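Local coordinates for protein 3-oxo-glucose-6-phosphate:glutamate aminotransferase (Bacillus subtilis subsp. subtilis, PDB 4K2M) that catalyses the reversible pyridoxal phosphate-dependent transamination of 3-dehydro-glucose 6-phosphate to kanosamine 6-phosphate, a step in antibiotic biosynthesis, at residues Gly25-Gln28 / Gly29-Val33; Asp129-Met132 / Ile133-Ala137. All coordinates share one frame; numbering follows the deposited sequence.

Contact 1. Residues Gly25-Gln28 / Gly29-Val33; sequences GDVQ and GKELV. With EDO (1,2-ethanediol), chain H.
The carboxylate of E31 folds back over the chain that precedes it, and its OE2 comes to rest 3.6 Å from the CA of Q28. Two torsions bring it there: CG stands between the backbone N and the carbonyl carbon (chi1 70°), and the chain then bends at chi2 (-76°). OE2 takes the amide of G29, N to OE2 2.8 Å, in a nearly straight bond that arrives on the syn side but 33° out of the carboxylate plane. A water bridges E31 OE2 and the carbonyl O of V27, donating to both, so that one carboxylate oxygen ties together two points of the loop.

The close-packed side lies where L32 points at Q28, with L32 CD1 3.9 Å from Q28 CB. L32 also rests on L19, H22 and L23 of helix 13-24 and on V7 of strand 7-9. The Q28 amide is fixed from both ends: NE2 donates to the carbonyl O of G25 at 3.0 Å, while OE1 accepts the backbone N of I51.

The other side is looser and more open. The V27 side chain is exposed and barely meets the carboxylate, CG1 lying 4.5 Å from E31 OE2. The other carboxylate oxygen, E31 OE1, accepts a short 2.5 Å bond from O1 of an ethanediol, probably left by the crystallisation liquor.

G29 to L32 form a type I beta turn, with L32 N bonded to G29 O. It closes the loop leaving helix 13-24 and leads into strand 32-34, which pairs in parallel with strand 7-9: a small beta-alpha-beta unit of the N-terminal domain.

Contact 2. Residues Asp129-Met132 / Ile133-Ala137; sequences DAIM and IGLLA
I131 and L135 run alongside each other, one turn apart on alpha-helix 127-137 of the aspartate aminotransferase fold. I131 reaches across with CG2, and its side chain is also about 4 Å from the bound aldimine of the cofactor with kanosamine 6-phosphate.

L135 can be followed outward. Its CB sits over the carbonyl oxygens of the turn before, 3.6 Å from I131 O. With CG anti to the carbonyl carbon (chi1 -74°), the branch point leans back along the helix, and CG lies 3.4 Å from that same I131 O. CD1 is still 3.7 Å from I131 O and meets I131 CG2 at 4.0 Å. Beyond the helix the side chain packs on V160 of helix 154-163, where A159 receives I131.

The regular i to i+4 backbone bonds hold these side chains in step, among them L135 N to I131 O. On another face M132 and L136 meet more loosely, and both touch F293. I133 and L136 reach F274 of helix 265-275.

At the N-terminal end, D129 has its OD2 bonded to S126 OG, while its carbonyl O accepts I133 N at 2.8 Å with an N-H...O angle of 171°.

Contact 1 comes first along the chain, in the N-terminal domain; contact 2 follows about a hundred residues later, in the aminotransferase domain. Their centres are 43 Å apart, on opposite sides of the chain's centre, and even their nearest atoms are about 30 Å from each other. They share no helix or sheet: 25-33 runs from the loop after helix 13-24 into strand 32-34, which pairs with 7-9 in a two-stranded parallel sheet, whereas helix 127-137 follows strand 120-124, at one edge of the seven-stranded mixed sheet. One is a surface loop away from the annotated sites, the other a buried helix beside the cofactor, so contact 1 belongs to the extra N-terminal domain and contact 2 to the core that holds the cofactor.

Contact 1. Residues Gly25-Gln28 / Gly29-Val33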
ATOM      1  N   GLY A  25       6.285  14.697 -40.272  1.00 20.94           N
ATOM      2  CA  GLY A  25       6.731  14.709 -41.662  1.00 26.25           C
ATOM      3  C   GLY A  25       6.126  13.623 -42.538  1.00 23.85           C
ATOM      4  O   GLY A  25       5.436  12.726 -42.049  1.00 22.09           O
ATOM      5  N   ASP A  26       6.403  13.695 -43.838  1.00 25.35           N
ATOM      6  CA  ASP A  26       5.837  12.758 -44.818  1.00 28.78           C
ATOM      7  C   ASP A  26       6.517  11.390 -44.862  1.00 24.42           C
ATOM      8  O   ASP A  26       5.853  10.366 -45.032  1.00 28.54           O
ATOM      9  CB  ASP A  26       5.895  13.361 -46.223  1.00 35.19           C
ATOM     10  CG  ASP A  26       4.933  14.510 -46.407  1.00 47.07           C
ATOM     11  OD1 ASP A  26       3.840  14.476 -45.804  1.00 46.30           O
ATOM     12  OD2 ASP A  26       5.274  15.449 -47.162  1.00 48.57           O
ATOM     13  N   VAL A  27       7.839  11.371 -44.747  1.00 19.78           N
ATOM     14  CA  VAL A  27       8.576  10.110 -44.818  1.00 19.44           C
ATOM     15  C   VAL A  27       8.807   9.568 -43.422  1.00 25.56           C
ATOM     16  O   VAL A  27       9.482  10.198 -42.605  1.00 23.63           O
ATOM     17  CB  VAL A  27       9.933  10.278 -45.518  1.00 26.70           C
ATOM     18  CG1 VAL A  27      10.669   8.951 -45.550  1.00 21.21           C
ATOM     19  CG2 VAL A  27       9.726  10.810 -46.933  1.00 22.96           C
ATOM     20  N   GLN A  28       8.216   8.415 -43.149  1.00 21.19           N
ATOM     21  CA  GLN A  28       8.364   7.762 -41.858  1.00 20.44           C
ATOM     22  C   GLN A  28       8.733   6.334 -42.183  1.00 20.52           C
ATOM     23  O   GLN A  28       7.861   5.481 -42.339  1.00 26.30           O
ATOM     24  CB  GLN A  28       7.043   7.815 -41.080  1.00 17.50           C
ATOM     25  CG  GLN A  28       6.566   9.243 -40.774  1.00 18.62           C
ATOM     26  CD  GLN A  28       5.138   9.301 -40.264  1.00 17.84           C
ATOM     27  OE1 GLN A  28       4.565   8.285 -39.855  1.00 21.21           O
ATOM     28  NE2 GLN A  28       4.547  10.497 -40.301  1.00 17.56           N
ATOM     29  N   GLY A  29      10.027   6.076 -42.324  1.00 19.68           N
ATOM     30  CA  GLY A  29      10.449   4.770 -42.790  1.00 21.44           C
ATOM     31  C   GLY A  29      11.415   4.088 -41.849  1.00 29.54           C
ATOM     32  O   GLY A  29      11.331   4.251 -40.621  1.00 22.54           O
ATOM     33  N   LYS A  30      12.351   3.347 -42.435  1.00 19.60           N
ATOM     34  CA  LYS A  30      13.247   2.457 -41.690  1.00 20.34           C
ATOM     35  C   LYS A  30      14.161   3.189 -40.715  1.00 23.04           C
ATOM     36  O   LYS A  30      14.741   2.566 -39.824  1.00 21.86           O
ATOM     37  CB  LYS A  30      14.085   1.621 -42.677  1.00 20.48           C
ATOM     38  CG  LYS A  30      15.073   2.452 -43.483  1.00 20.53           C
ATOM     39  CD  LYS A  30      15.694   1.638 -44.621  1.00 17.65           C
ATOM     40  CE  LYS A  30      16.605   2.542 -45.468  1.00 19.04           C
ATOM     41  NZ  LYS A  30      17.358   1.753 -46.476  1.00 21.67           N
ATOM     42  N   GLU A  31      14.275   4.507 -40.862  1.00 15.03           N
ATOM     43  CA  GLU A  31      15.157   5.289 -40.008  1.00 18.94           C
ATOM     44  C   GLU A  31      14.588   5.376 -38.594  1.00 19.30           C
ATOM     45  O   GLU A  31      15.313   5.707 -37.644  1.00 20.41           O
ATOM     46  CB  GLU A  31      15.380   6.691 -40.583  1.00 25.27           C
ATOM     47  CG  GLU A  31      14.162   7.616 -40.526  1.00 21.69           C
ATOM     48  CD  GLU A  31      13.104   7.306 -41.585  1.00 29.78           C
ATOM     49  OE1 GLU A  31      13.392   6.557 -42.551  1.00 25.71           O
ATOM     50  OE2 GLU A  31      11.972   7.826 -41.446  1.00 26.27           O
ATOM     51  N   LEU A  32      13.297   5.069 -38.463  1.00 18.87           N
ATOM     52  CA  LEU A  32      12.630   5.053 -37.164  1.00 19.27           C
ATOM     53  C   LEU A  32      12.835   3.687 -36.531  1.00 21.00           C
ATOM     54  O   LEU A  32      12.207   2.711 -36.940  1.00 23.02           O
ATOM     55  CB  LEU A  32      11.129   5.309 -37.327  1.00 24.93           C
ATOM     56  CG  LEU A  32      10.727   6.664 -37.908  1.00 27.84           C
ATOM     57  CD1 LEU A  32       9.206   6.796 -38.010  1.00 30.27           C
ATOM     58  CD2 LEU A  32      11.304   7.789 -37.064  1.00 26.23           C
ATOM     59  N   VAL A  33      13.705   3.624 -35.526  1.00 18.65           N
ATOM     60  CA  VAL A  33      14.089   2.343 -34.929  1.00 19.68           C
ATOM     61  C   VAL A  33      13.443   2.201 -33.557  1.00 21.00           C
ATOM     62  O   VAL A  33      13.768   2.954 -32.651  1.00 22.24           O
ATOM     63  CB  VAL A  33      15.616   2.235 -34.789  1.00 24.88           C
ATOM     64  CG1 VAL A  33      16.006   0.909 -34.136  1.00 28.77           C
ATOM     65  CG2 VAL A  33      16.283   2.372 -36.145  1.00 23.92           C
TER
HETATM   66  C1  EDO H 506      14.715   6.932 -45.526  1.00 34.66           C
HETATM   67  O1  EDO H 506      15.275   6.867 -44.213  1.00 30.25           O
HETATM   68  C2  EDO H 506      15.427   8.019 -46.326  1.00 34.98           C
HETATM   69  O2  EDO H 506      16.832   7.936 -46.089  1.00 34.71           O
HETATM   70  O   HOH W   1      10.987   9.846 -40.185  1.00 24.31           O

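Contact 2. Residues Asp129-Met132 / Ile133-Ala137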
ATOM      1  N   ASP A 129       6.108   6.328   0.038  1.00 13.95           N
ATOM      2  CA  ASP A 129       6.919   5.339   0.733  1.00 13.01           C
ATOM      3  C   ASP A 129       8.317   5.250   0.123  1.00 13.60           C
ATOM      4  O   ASP A 129       9.297   5.069   0.846  1.00 15.40           O
ATOM      5  CB  ASP A 129       6.245   3.961   0.702  1.00 18.16           C
ATOM      6  CG  ASP A 129       4.964   3.913   1.536  1.00 29.68           C
ATOM      7  OD1 ASP A 129       5.063   4.058   2.770  1.00 37.43           O
ATOM      8  OD2 ASP A 129       3.866   3.732   0.952  1.00 35.15           O
ATOM      9  N   ALA A 130       8.404   5.376  -1.195  1.00 13.51           N
ATOM     10  CA  ALA A 130       9.696   5.373  -1.861  1.00  9.93           C
ATOM     11  C   ALA A 130      10.597   6.499  -1.323  1.00 13.53           C
ATOM     12  O   ALA A 130      11.786   6.291  -1.049  1.00 13.37           O
ATOM     13  CB  ALA A 130       9.512   5.509  -3.377  1.00 12.73           C
ATOM     14  N   ILE A 131      10.044   7.698  -1.166  1.00 13.44           N
ATOM     15  CA  ILE A 131      10.852   8.802  -0.654  1.00 11.95           C
ATOM     16  C   ILE A 131      11.246   8.548   0.797  1.00 14.28           C
ATOM     17  O   ILE A 131      12.400   8.751   1.189  1.00 14.14           O
ATOM     18  CB  ILE A 131      10.107  10.142  -0.788  1.00 11.09           C
ATOM     19  CG1 ILE A 131       9.781  10.403  -2.262  1.00 14.70           C
ATOM     20  CG2 ILE A 131      10.965  11.285  -0.175  1.00 12.85           C
ATOM     21  CD1 ILE A 131       8.728  11.497  -2.470  1.00 16.83           C
ATOM     22  N   MET A 132      10.285   8.104   1.603  1.00 12.86           N
ATOM     23  CA  MET A 132      10.543   7.858   3.014  1.00 12.64           C
ATOM     24  C   MET A 132      11.607   6.789   3.218  1.00 11.34           C
ATOM     25  O   MET A 132      12.560   6.972   3.985  1.00 14.45           O
ATOM     26  CB  MET A 132       9.243   7.450   3.720  1.00 15.08           C
ATOM     27  CG  MET A 132       9.378   7.362   5.202  1.00 19.88           C
ATOM     28  SD  MET A 132       7.792   6.838   5.882  1.00 27.11           S
ATOM     29  CE  MET A 132       7.649   5.197   5.175  1.00 30.71           C
ATOM     30  N   ILE A 133      11.463   5.672   2.517  1.00 13.32           N
ATOM     31  CA  ILE A 133      12.451   4.611   2.602  1.00 13.86           C
ATOM     32  C   ILE A 133      13.815   5.065   2.075  1.00 13.39           C
ATOM     33  O   ILE A 133      14.855   4.777   2.687  1.00 14.60           O
ATOM     34  CB  ILE A 133      11.952   3.367   1.852  1.00 14.01           C
ATOM     35  CG1 ILE A 133      10.810   2.734   2.652  1.00 19.70           C
ATOM     36  CG2 ILE A 133      13.059   2.352   1.699  1.00 14.61           C
ATOM     37  CD1 ILE A 133       9.946   1.790   1.804  1.00 23.08           C
ATOM     38  N   GLY A 134      13.822   5.791   0.961  1.00 15.48           N
ATOM     39  CA  GLY A 134      15.084   6.247   0.394  1.00 13.26           C
ATOM     40  C   GLY A 134      15.850   7.138   1.366  1.00 12.62           C
ATOM     41  O   GLY A 134      17.060   7.002   1.536  1.00 14.07           O
ATOM     42  N   LEU A 135      15.143   8.059   2.014  1.00 12.31           N
ATOM     43  CA  LEU A 135      15.776   8.923   3.017  1.00 16.17           C
ATOM     44  C   LEU A 135      16.389   8.105   4.147  1.00 15.52           C
ATOM     45  O   LEU A 135      17.541   8.313   4.544  1.00 16.17           O
ATOM     46  CB  LEU A 135      14.764   9.932   3.575  1.00 13.70           C
ATOM     47  CG  LEU A 135      14.384  11.084   2.638  1.00 15.01           C
ATOM     48  CD1 LEU A 135      13.147  11.828   3.139  1.00 17.71           C
ATOM     49  CD2 LEU A 135      15.548  12.039   2.514  1.00 17.00           C
ATOM     50  N   LEU A 136      15.616   7.168   4.678  1.00 12.65           N
ATOM     51  CA  LEU A 136      16.120   6.339   5.763  1.00 12.51           C
ATOM     52  C   LEU A 136      17.290   5.462   5.320  1.00 17.06           C
ATOM     53  O   LEU A 136      18.275   5.315   6.056  1.00 16.84           O
ATOM     54  CB  LEU A 136      14.985   5.486   6.349  1.00 14.39           C
ATOM     55  CG  LEU A 136      13.884   6.282   7.041  1.00 16.52           C
ATOM     56  CD1 LEU A 136      12.670   5.408   7.324  1.00 21.76           C
ATOM     57  CD2 LEU A 136      14.385   6.896   8.362  1.00 15.54           C
ATOM     58  N   ALA A 137      17.188   4.868   4.134  1.00 14.42           N
ATOM     59  CA  ALA A 137      18.262   4.027   3.605  1.00 12.97           C
ATOM     60  C   ALA A 137      19.546   4.820   3.413  1.00 22.73           C
ATOM     61  O   ALA A 137      20.639   4.287   3.586  1.00 19.41           O
ATOM     62  CB  ALA A 137      17.840   3.336   2.287  1.00 14.41           C
TER